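Local coordinates for protein Nadp(h)-dependent ketose reductase (Bemisia argentifolii, PDB 1E3J) that probably reduces fructose to sorbitol with NADP(H), as a zinc-containing ketose reductase of the alcohol dehydrogenase family, at residues Pro22-Glu25 / Val31-Gln34; Val219-Glu224 / Glu251-Ile256; Glu231-Ala236 / Ile258-Thr263. All coordinates share one frame; numbering follows the deposited sequence.

How the contacts relate
Contact 1 and the pair formed by contacts 2 and 3 lie on opposite sides of the chain's centre; the centre of contact 1 is about 46 Å from that of contact 2. Contact 1 belongs to the GroES-like catalytic domain, where a loop lies against the strand that follows it. Contacts 2 and 3 belong to the Rossmann-type part, their centres about 13 Å apart, and both use helix 251-260. They are joined directly by a salt bridge from Glu224 OE1 to Arg232 NH2 (2.6 Å). Contacts 1 and 2 are partly buried and mix apolar side chains with a carbonyl oxygen, whereas contact 3 is buried and rests mainly on two isoleucines.

Contact 1 of 3, residues Pro22-Glu25 / Val31-Gln34; sequences PIPE and VLLQ
Between the extended loop 22-25 and strand 31-34 the two backbones stay too far apart to pair, the CA atoms of Pro24 and Leu32 being 7.4 Å apart; the side chain of Leu32 crosses to the loop, meeting a backbone oxygen and two side chains. The strand segment is part of strand 30-40 in the mixed sheet of the catalytic, GroES-like domain, the fold of the N-terminal part of zinc-containing alcohol dehydrogenases, and the loop is the connection that leads into it from strand 15-20. Leu32 alone reaches across from the strand side. With chi1 at 176° its CG is anti to the backbone N, and this extends the two methyls from the strand toward the loop. The nearest partner of CD1 is Pro24: it comes to 3.7 Å from Pro24 O and to 4.4 Å from Pro24 CD, so one methyl approaches both the carbonyl oxygen and the ring of the same residue. CD2 also faces Ile23, whose branch methyl CG2 stands 4.3 Å from it. Both side-chain distances exceed the one to the oxygen, which marks a loose apolar contact, and the two segments together bury just 108 Å². Burial is uneven, since Leu32 is buried whereas Ile23 is exposed and Pro24 partly so. The strand's backbone is occupied elsewhere: Leu32 bonds with Val73 and Lys74 of strand 67-75, while Val31 and Leu33 bond with His131 and Tyr129 along strand 128-132. Val130 of that last strand touches both Pro24 and Leu32, so the small apolar group continues onto the neighbouring strand. Of the two leucine methyls CD1 is the one that touches Pro24 O, whereas Leu32 CD2 stands farther off from Pro24 O, at 4.2 Å.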
loop_
_atom_site.group_PDB
_atom_site.type_symbol
_atom_site.label_atom_id
_atom_site.label_comp_id
_atom_site.label_asym_id
_atom_site.label_seq_id
_atom_site.Cartn_x
_atom_site.Cartn_y
_atom_site.Cartn_z
ATOM N N PRO A 22 -36.494 26.520 15.364
ATOM C CA PRO A 22 -36.458 27.562 14.334
ATOM C C PRO A 22 -35.776 27.010 13.063
ATOM O O PRO A 22 -35.028 26.038 13.132
ATOM C CB PRO A 22 -35.650 28.694 14.989
ATOM C CG PRO A 22 -34.913 28.026 16.139
ATOM C CD PRO A 22 -35.873 26.963 16.628
ATOM N N ILE A 23 -36.066 27.596 11.904
ATOM C CA ILE A 23 -35.424 27.153 10.674
ATOM C C ILE A 23 -33.992 27.703 10.675
ATOM O O ILE A 23 -33.773 28.908 10.815
ATOM C CB ILE A 23 -36.149 27.670 9.410
ATOM C CG1 ILE A 23 -37.616 27.224 9.432
ATOM C CG2 ILE A 23 -35.457 27.130 8.147
ATOM C CD1 ILE A 23 -38.367 27.478 8.140
ATOM N N PRO A 24 -32.999 26.815 10.523
ATOM C CA PRO A 24 -31.585 27.212 10.508
ATOM C C PRO A 24 -31.218 28.095 9.315
ATOM O O PRO A 24 -31.859 28.065 8.256
ATOM C CB PRO A 24 -30.827 25.876 10.455
ATOM C CG PRO A 24 -31.882 24.794 10.571
ATOM C CD PRO A 24 -33.171 25.409 10.127
ATOM N N GLU A 25 -30.166 28.874 9.503
ATOM C CA GLU A 25 -29.652 29.750 8.461
ATOM C C GLU A 25 -28.235 29.278 8.058
ATOM O O GLU A 25 -27.372 29.079 8.921
ATOM C CB GLU A 25 -29.610 31.193 8.967
ATOM C CG GLU A 25 -30.745 32.059 8.426
ATOM C CD GLU A 25 -30.732 32.120 6.910
ATOM O OE1 GLU A 25 -29.640 32.380 6.343
ATOM O OE2 GLU A 25 -31.802 31.909 6.284
ATOM N N VAL A 31 -25.418 24.748 3.125
ATOM C CA VAL A 31 -26.624 24.829 2.327
ATOM C C VAL A 31 -27.769 24.481 3.249
ATOM O O VAL A 31 -27.576 23.777 4.247
ATOM C CB VAL A 31 -26.649 23.850 1.162
ATOM C CG1 VAL A 31 -25.634 24.272 0.096
ATOM C CG2 VAL A 31 -26.371 22.442 1.672
ATOM N N LEU A 32 -28.949 24.999 2.915
ATOM C CA LEU A 32 -30.150 24.758 3.683
ATOM C C LEU A 32 -30.879 23.644 2.997
ATOM O O LEU A 32 -31.141 23.703 1.791
ATOM C CB LEU A 32 -31.066 25.996 3.723
ATOM C CG LEU A 32 -32.405 25.727 4.463
ATOM C CD1 LEU A 32 -32.117 25.291 5.889
ATOM C CD2 LEU A 32 -33.298 26.994 4.483
ATOM N N LEU A 33 -31.223 22.626 3.764
ATOM C CA LEU A 33 -31.939 21.498 3.190
ATOM C C LEU A 33 -33.352 21.306 3.706
ATOM O O LEU A 33 -33.616 21.428 4.918
ATOM C CB LEU A 33 -31.191 20.214 3.503
ATOM C CG LEU A 33 -29.756 20.124 2.982
ATOM C CD1 LEU A 33 -29.092 18.863 3.556
ATOM C CD2 LEU A 33 -29.782 20.093 1.455
ATOM N N GLN A 34 -34.243 20.961 2.785
ATOM C CA GLN A 34 -35.613 20.623 3.135
ATOM C C GLN A 34 -35.483 19.106 3.173
ATOM O O GLN A 34 -35.381 18.466 2.129
ATOM C CB GLN A 34 -36.597 21.058 2.035
ATOM C CG GLN A 34 -38.022 20.584 2.292
ATOM C CD GLN A 34 -39.068 21.427 1.570
ATOM O OE1 GLN A 34 -38.939 21.738 0.372
ATOM N NE2 GLN A 34 -40.118 21.794 2.295
#

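Contact 2 of 3, residues Val219-Glu224 / Glu251-Ile256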
loop_
_atom_site.group_PDB
_atom_site.type_symbol
_atom_site.label_atom_id
_atom_site.label_comp_id
_atom_site.label_asym_id
_atom_site.label_seq_id
_atom_site.Cartn_x
_atom_site.Cartn_y
_atom_site.Cartn_z
ATOM N N VAL A 219 -27.261 -20.122 10.725
ATOM C CA VAL A 219 -26.268 -20.404 11.745
ATOM C C VAL A 219 -26.607 -19.654 13.019
ATOM O O VAL A 219 -26.903 -18.467 12.987
ATOM C CB VAL A 219 -24.881 -19.959 11.241
ATOM C CG1 VAL A 219 -23.848 -20.016 12.350
ATOM C CG2 VAL A 219 -24.475 -20.836 10.078
ATOM N N ASP A 220 -26.583 -20.352 14.140
ATOM C CA ASP A 220 -26.859 -19.728 15.422
ATOM C C ASP A 220 -25.914 -20.361 16.426
ATOM O O ASP A 220 -26.175 -21.436 16.947
ATOM C CB ASP A 220 -28.303 -19.956 15.870
ATOM C CG ASP A 220 -28.585 -19.287 17.194
ATOM O OD1 ASP A 220 -27.598 -19.113 17.952
ATOM O OD2 ASP A 220 -29.763 -18.945 17.491
ATOM N N PRO A 221 -24.800 -19.684 16.716
ATOM C CA PRO A 221 -23.778 -20.155 17.650
ATOM C C PRO A 221 -24.277 -20.276 19.080
ATOM O O PRO A 221 -23.547 -20.721 19.964
ATOM C CB PRO A 221 -22.664 -19.123 17.487
ATOM C CG PRO A 221 -23.440 -17.867 17.235
ATOM C CD PRO A 221 -24.510 -18.309 16.261
ATOM N N ALA A 222 -25.513 -19.871 19.319
ATOM C CA ALA A 222 -26.054 -20.022 20.664
ATOM C C ALA A 222 -26.587 -21.458 20.776
ATOM O O ALA A 222 -26.783 -21.959 21.874
ATOM C CB ALA A 222 -27.198 -19.012 20.912
ATOM N N LYS A 223 -26.788 -22.106 19.627
ATOM C CA LYS A 223 -27.328 -23.466 19.546
ATOM C C LYS A 223 -26.329 -24.507 19.056
ATOM O O LYS A 223 -26.178 -25.561 19.662
ATOM C CB LYS A 223 -28.530 -23.477 18.607
ATOM C CG LYS A 223 -29.651 -22.596 19.095
ATOM C CD LYS A 223 -30.799 -22.498 18.097
ATOM C CE LYS A 223 -31.942 -21.698 18.715
ATOM N NZ LYS A 223 -33.076 -21.441 17.778
ATOM N N GLU A 224 -25.649 -24.216 17.956
ATOM C CA GLU A 224 -24.692 -25.150 17.387
ATOM C C GLU A 224 -23.270 -24.850 17.844
ATOM O O GLU A 224 -22.933 -23.703 18.092
ATOM C CB GLU A 224 -24.806 -25.105 15.855
ATOM C CG GLU A 224 -23.736 -25.876 15.102
ATOM C CD GLU A 224 -24.077 -26.107 13.630
ATOM O OE1 GLU A 224 -25.003 -25.444 13.101
ATOM O OE2 GLU A 224 -23.395 -26.955 12.991
ATOM N N GLU A 251 -19.010 -12.245 20.693
ATOM C CA GLU A 251 -17.750 -12.962 20.817
ATOM C C GLU A 251 -17.705 -14.371 20.201
ATOM O O GLU A 251 -16.629 -14.838 19.778
ATOM C CB GLU A 251 -17.313 -13.029 22.283
ATOM C CG GLU A 251 -18.092 -14.011 23.121
ATOM C CD GLU A 251 -17.981 -13.719 24.609
ATOM O OE1 GLU A 251 -16.846 -13.680 25.150
ATOM O OE2 GLU A 251 -19.045 -13.523 25.235
ATOM N N LYS A 252 -18.835 -15.068 20.155
ATOM C CA LYS A 252 -18.797 -16.413 19.564
ATOM C C LYS A 252 -18.632 -16.276 18.053
ATOM O O LYS A 252 -17.899 -17.044 17.425
ATOM C CB LYS A 252 -20.050 -17.235 19.910
ATOM C CG LYS A 252 -20.113 -17.674 21.384
ATOM C CD LYS A 252 -21.111 -18.827 21.579
ATOM C CE LYS A 252 -21.358 -19.144 23.062
ATOM N NZ LYS A 252 -22.330 -18.167 23.692
ATOM N N CYS A 253 -19.290 -15.264 17.491
ATOM C CA CYS A 253 -19.181 -14.973 16.073
ATOM C C CYS A 253 -17.774 -14.475 15.741
ATOM O O CYS A 253 -17.232 -14.802 14.689
ATOM C CB CYS A 253 -20.221 -13.934 15.671
ATOM S SG CYS A 253 -21.890 -14.623 15.669
ATOM N N ILE A 254 -17.162 -13.711 16.640
ATOM C CA ILE A 254 -15.812 -13.216 16.359
ATOM C C ILE A 254 -14.812 -14.362 16.452
ATOM O O ILE A 254 -13.818 -14.418 15.697
ATOM C CB ILE A 254 -15.405 -12.114 17.336
ATOM C CG1 ILE A 254 -16.201 -10.849 17.009
ATOM C CG2 ILE A 254 -13.901 -11.877 17.265
ATOM C CD1 ILE A 254 -16.136 -9.774 18.075
ATOM N N THR A 255 -15.102 -15.296 17.352
ATOM C CA THR A 255 -14.214 -16.426 17.549
ATOM C C THR A 255 -14.305 -17.252 16.286
ATOM O O THR A 255 -13.315 -17.737 15.791
ATOM C CB THR A 255 -14.637 -17.288 18.786
ATOM O OG1 THR A 255 -14.589 -16.485 19.979
ATOM C CG2 THR A 255 -13.698 -18.488 18.954
ATOM N N ILE A 256 -15.503 -17.402 15.760
ATOM C CA ILE A 256 -15.682 -18.167 14.542
ATOM C C ILE A 256 -14.933 -17.450 13.410
ATOM O O ILE A 256 -14.220 -18.089 12.623
ATOM C CB ILE A 256 -17.214 -18.297 14.166
ATOM C CG1 ILE A 256 -17.894 -19.325 15.075
ATOM C CG2 ILE A 256 -17.374 -18.781 12.728
ATOM C CD1 ILE A 256 -19.369 -19.481 14.811
#
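In the Rossmann-type part of the enzyme, the loop after strand 215-218 turns at Asp220 and sets Pro221 against the first turns of helix 251-260. The turn is an Asx turn: Asp220 OD1 accepts from Ala222 N at 2.6 Å, met nearly along the carboxylate C-O axis. The backbone oxygen of Asp220 takes two further bonds, from Lys223 N and Glu224 N, so the side chain and the backbone carbonyl of Asp220 both tie the turn.

Pro221 meets three helix residues. Its CB lies 4.0 Å from Lys252 CB, and its CG is 3.9 Å from Cys253 SG. The ring is approached by Ile256 as well, through CD1 at 4.3 Å from Pro221 CB. Lys252 also runs beside the proline's backbone, bringing CD to 3.5 Å from Pro221 O; the chain then bends at chi4 (80°). The evidence is thus of methylene, thiol and methyl contacts on the ring of one proline, together with a shorter methylene contact on its backbone oxygen, with 187 Å² buried in all.

Strand 215-218 is the outermost strand of the parallel sheet within this chain at this side. Ile229 of helix 226-236 touches Val219, Glu224 and Ile256, so one residue of that helix touches both the loop and helix 251-260. Cys253 also touches Asp246 of strand 243-246, while Ile254 packs on Leu281 of the second subunit.

Contact 3 of 3, residues Glu231-Ala236 / Ile258-Thr263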
loop_
_atom_site.group_PDB
_atom_site.type_symbol
_atom_site.label_atom_id
_atom_site.label_comp_id
_atom_site.label_asym_id
_atom_site.label_seq_id
_atom_site.Cartn_x
_atom_site.Cartn_y
_atom_site.Cartn_z
ATOM N N GLU A 231 -17.181 -26.152 9.944
ATOM C CA GLU A 231 -17.162 -27.139 8.865
ATOM C C GLU A 231 -18.297 -26.936 7.879
ATOM O O GLU A 231 -18.104 -27.086 6.695
ATOM C CB GLU A 231 -17.198 -28.580 9.398
ATOM C CG GLU A 231 -17.195 -29.645 8.273
ATOM C CD GLU A 231 -16.084 -29.427 7.227
ATOM O OE1 GLU A 231 -14.895 -29.266 7.620
ATOM O OE2 GLU A 231 -16.399 -29.430 6.006
ATOM N N ARG A 232 -19.458 -26.578 8.379
ATOM C CA ARG A 232 -20.586 -26.344 7.510
ATOM C C ARG A 232 -20.193 -25.238 6.518
ATOM O O ARG A 232 -20.451 -25.327 5.318
ATOM C CB ARG A 232 -21.797 -25.932 8.350
ATOM C CG ARG A 232 -23.043 -25.654 7.538
ATOM C CD ARG A 232 -24.251 -26.330 8.170
ATOM N NE ARG A 232 -24.557 -25.745 9.456
ATOM C CZ ARG A 232 -25.448 -24.790 9.631
ATOM N NH1 ARG A 232 -26.131 -24.321 8.585
ATOM N NH2 ARG A 232 -25.632 -24.291 10.842
ATOM N N ILE A 233 -19.543 -24.198 7.025
ATOM C CA ILE A 233 -19.125 -23.078 6.177
ATOM C C ILE A 233 -17.994 -23.507 5.242
ATOM O O ILE A 233 -17.984 -23.155 4.064
ATOM C CB ILE A 233 -18.630 -21.873 7.004
ATOM C CG1 ILE A 233 -19.747 -21.367 7.909
ATOM C CG2 ILE A 233 -18.116 -20.782 6.068
ATOM C CD1 ILE A 233 -19.266 -20.702 9.218
ATOM N N ARG A 234 -17.035 -24.257 5.757
ATOM C CA ARG A 234 -15.918 -24.670 4.921
ATOM C C ARG A 234 -16.408 -25.546 3.789
ATOM O O ARG A 234 -15.939 -25.440 2.652
ATOM C CB ARG A 234 -14.888 -25.425 5.753
ATOM C CG ARG A 234 -13.539 -25.619 5.077
ATOM C CD ARG A 234 -12.658 -26.539 5.937
ATOM N NE ARG A 234 -12.497 -26.026 7.302
ATOM C CZ ARG A 234 -11.391 -25.440 7.753
ATOM N NH1 ARG A 234 -10.333 -25.298 6.948
ATOM N NH2 ARG A 234 -11.344 -24.972 9.000
ATOM N N SER A 235 -17.387 -26.387 4.087
ATOM C CA SER A 235 -17.897 -27.293 3.076
ATOM C C SER A 235 -18.761 -26.599 2.038
ATOM O O SER A 235 -18.940 -27.116 0.935
ATOM C CB SER A 235 -18.708 -28.406 3.728
ATOM O OG SER A 235 -20.082 -28.067 3.742
ATOM N N ALA A 236 -19.297 -25.431 2.376
ATOM C CA ALA A 236 -20.162 -24.708 1.453
ATOM C C ALA A 236 -19.426 -23.921 0.382
ATOM O O ALA A 236 -20.042 -23.400 -0.558
ATOM C CB ALA A 236 -21.055 -23.782 2.228
ATOM N N ILE A 258 -12.376 -15.526 13.445
ATOM C CA ILE A 258 -10.960 -15.782 13.591
ATOM C C ILE A 258 -10.574 -17.208 13.169
ATOM O O ILE A 258 -9.505 -17.444 12.567
ATOM C CB ILE A 258 -10.558 -15.625 15.057
ATOM C CG1 ILE A 258 -10.733 -14.166 15.474
ATOM C CG2 ILE A 258 -9.105 -16.118 15.277
ATOM C CD1 ILE A 258 -10.467 -13.913 16.933
ATOM N N ASN A 259 -11.429 -18.177 13.485
ATOM C CA ASN A 259 -11.064 -19.542 13.173
ATOM C C ASN A 259 -11.389 -19.984 11.758
ATOM O O ASN A 259 -10.779 -20.910 11.244
ATOM C CB ASN A 259 -11.685 -20.486 14.209
ATOM C CG ASN A 259 -11.044 -20.336 15.590
ATOM O OD1 ASN A 259 -9.827 -20.218 15.708
ATOM N ND2 ASN A 259 -11.859 -20.341 16.632
ATOM N N ILE A 260 -12.321 -19.306 11.104
ATOM C CA ILE A 260 -12.678 -19.693 9.752
ATOM C C ILE A 260 -11.942 -18.862 8.691
ATOM O O ILE A 260 -11.870 -19.255 7.512
ATOM C CB ILE A 260 -14.167 -19.509 9.541
ATOM C CG1 ILE A 260 -14.585 -20.024 8.168
ATOM C CG2 ILE A 260 -14.498 -18.037 9.656
ATOM C CD1 ILE A 260 -14.526 -21.521 7.996
ATOM N N THR A 261 -11.381 -17.722 9.089
ATOM C CA THR A 261 -10.691 -16.874 8.108
ATOM C C THR A 261 -9.404 -17.488 7.568
ATOM O O THR A 261 -8.635 -18.079 8.321
ATOM C CB THR A 261 -10.373 -15.477 8.688
ATOM O OG1 THR A 261 -11.598 -14.814 9.035
ATOM C CG2 THR A 261 -9.637 -14.631 7.643
ATOM N N ARG A 262 -9.192 -17.363 6.257
ATOM C CA ARG A 262 -7.986 -17.884 5.638
ATOM C C ARG A 262 -6.698 -17.224 6.161
ATOM O O ARG A 262 -6.665 -16.032 6.456
ATOM C CB ARG A 262 -8.039 -17.683 4.115
ATOM C CG ARG A 262 -6.889 -18.345 3.345
ATOM C CD ARG A 262 -6.845 -17.873 1.860
ATOM N NE ARG A 262 -8.135 -18.056 1.191
ATOM C CZ ARG A 262 -8.518 -17.445 0.061
ATOM N NH1 ARG A 262 -7.713 -16.571 -0.559
ATOM N NH2 ARG A 262 -9.714 -17.730 -0.470
ATOM N N THR A 263 -5.636 -18.006 6.235
ATOM C CA THR A 263 -4.336 -17.528 6.668
ATOM C C THR A 263 -3.998 -16.284 5.847
ATOM O O THR A 263 -4.214 -16.243 4.631
ATOM C CB THR A 263 -3.265 -18.643 6.440
ATOM O OG1 THR A 263 -3.588 -19.763 7.265
ATOM C CG2 THR A 263 -1.873 -18.182 6.795
#
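Ile260 has its CG1 anti to the backbone N (chi1 -175°), and Ile233 presents its CG2 in the same way, anti to its own N, with CG1 beside that nitrogen (chi1 -61°). These two settings carry one branch from each isoleucine between helices 226-236 and 251-260. Ile260 CD1 then stands 4.1 Å from Ile233 CG2, and Ile260 CG1 stands 4.2 Å from the same methyl, so a single methyl of Ile233 rests beside the last two carbons of the longer Ile260 branch. The side chains meet at a slant.

The same CD1 also comes to 4.3 Å from Arg234 N, and so lies against the backbone of helix 226-236 as well as against a side chain. The backbones themselves do not meet: the nearest pair of CA atoms, Arg234 and Ile260, is 7.7 Å apart. Ile260 is at the C-terminal end of its helix, for Thr261 is the first residue to leave helical angles, and its side chain is the main bridge from this end to its neighbour.

Further apolar groups extend the cluster. Ile260 touches Ile230 of helix 226-236, Leu173 of strand 171-175 and Leu240 of the loop after helix 226-236, while Ile233 reaches Leu217 of strand 215-218. The two helices thus lie side by side over the parallel sheet. With hydrocarbon groups of two branched side chains meeting at van der Waals distances, and both isoleucines buried, the contact depends on shape and on the exclusion of water rather than on any polar pairing across the helices.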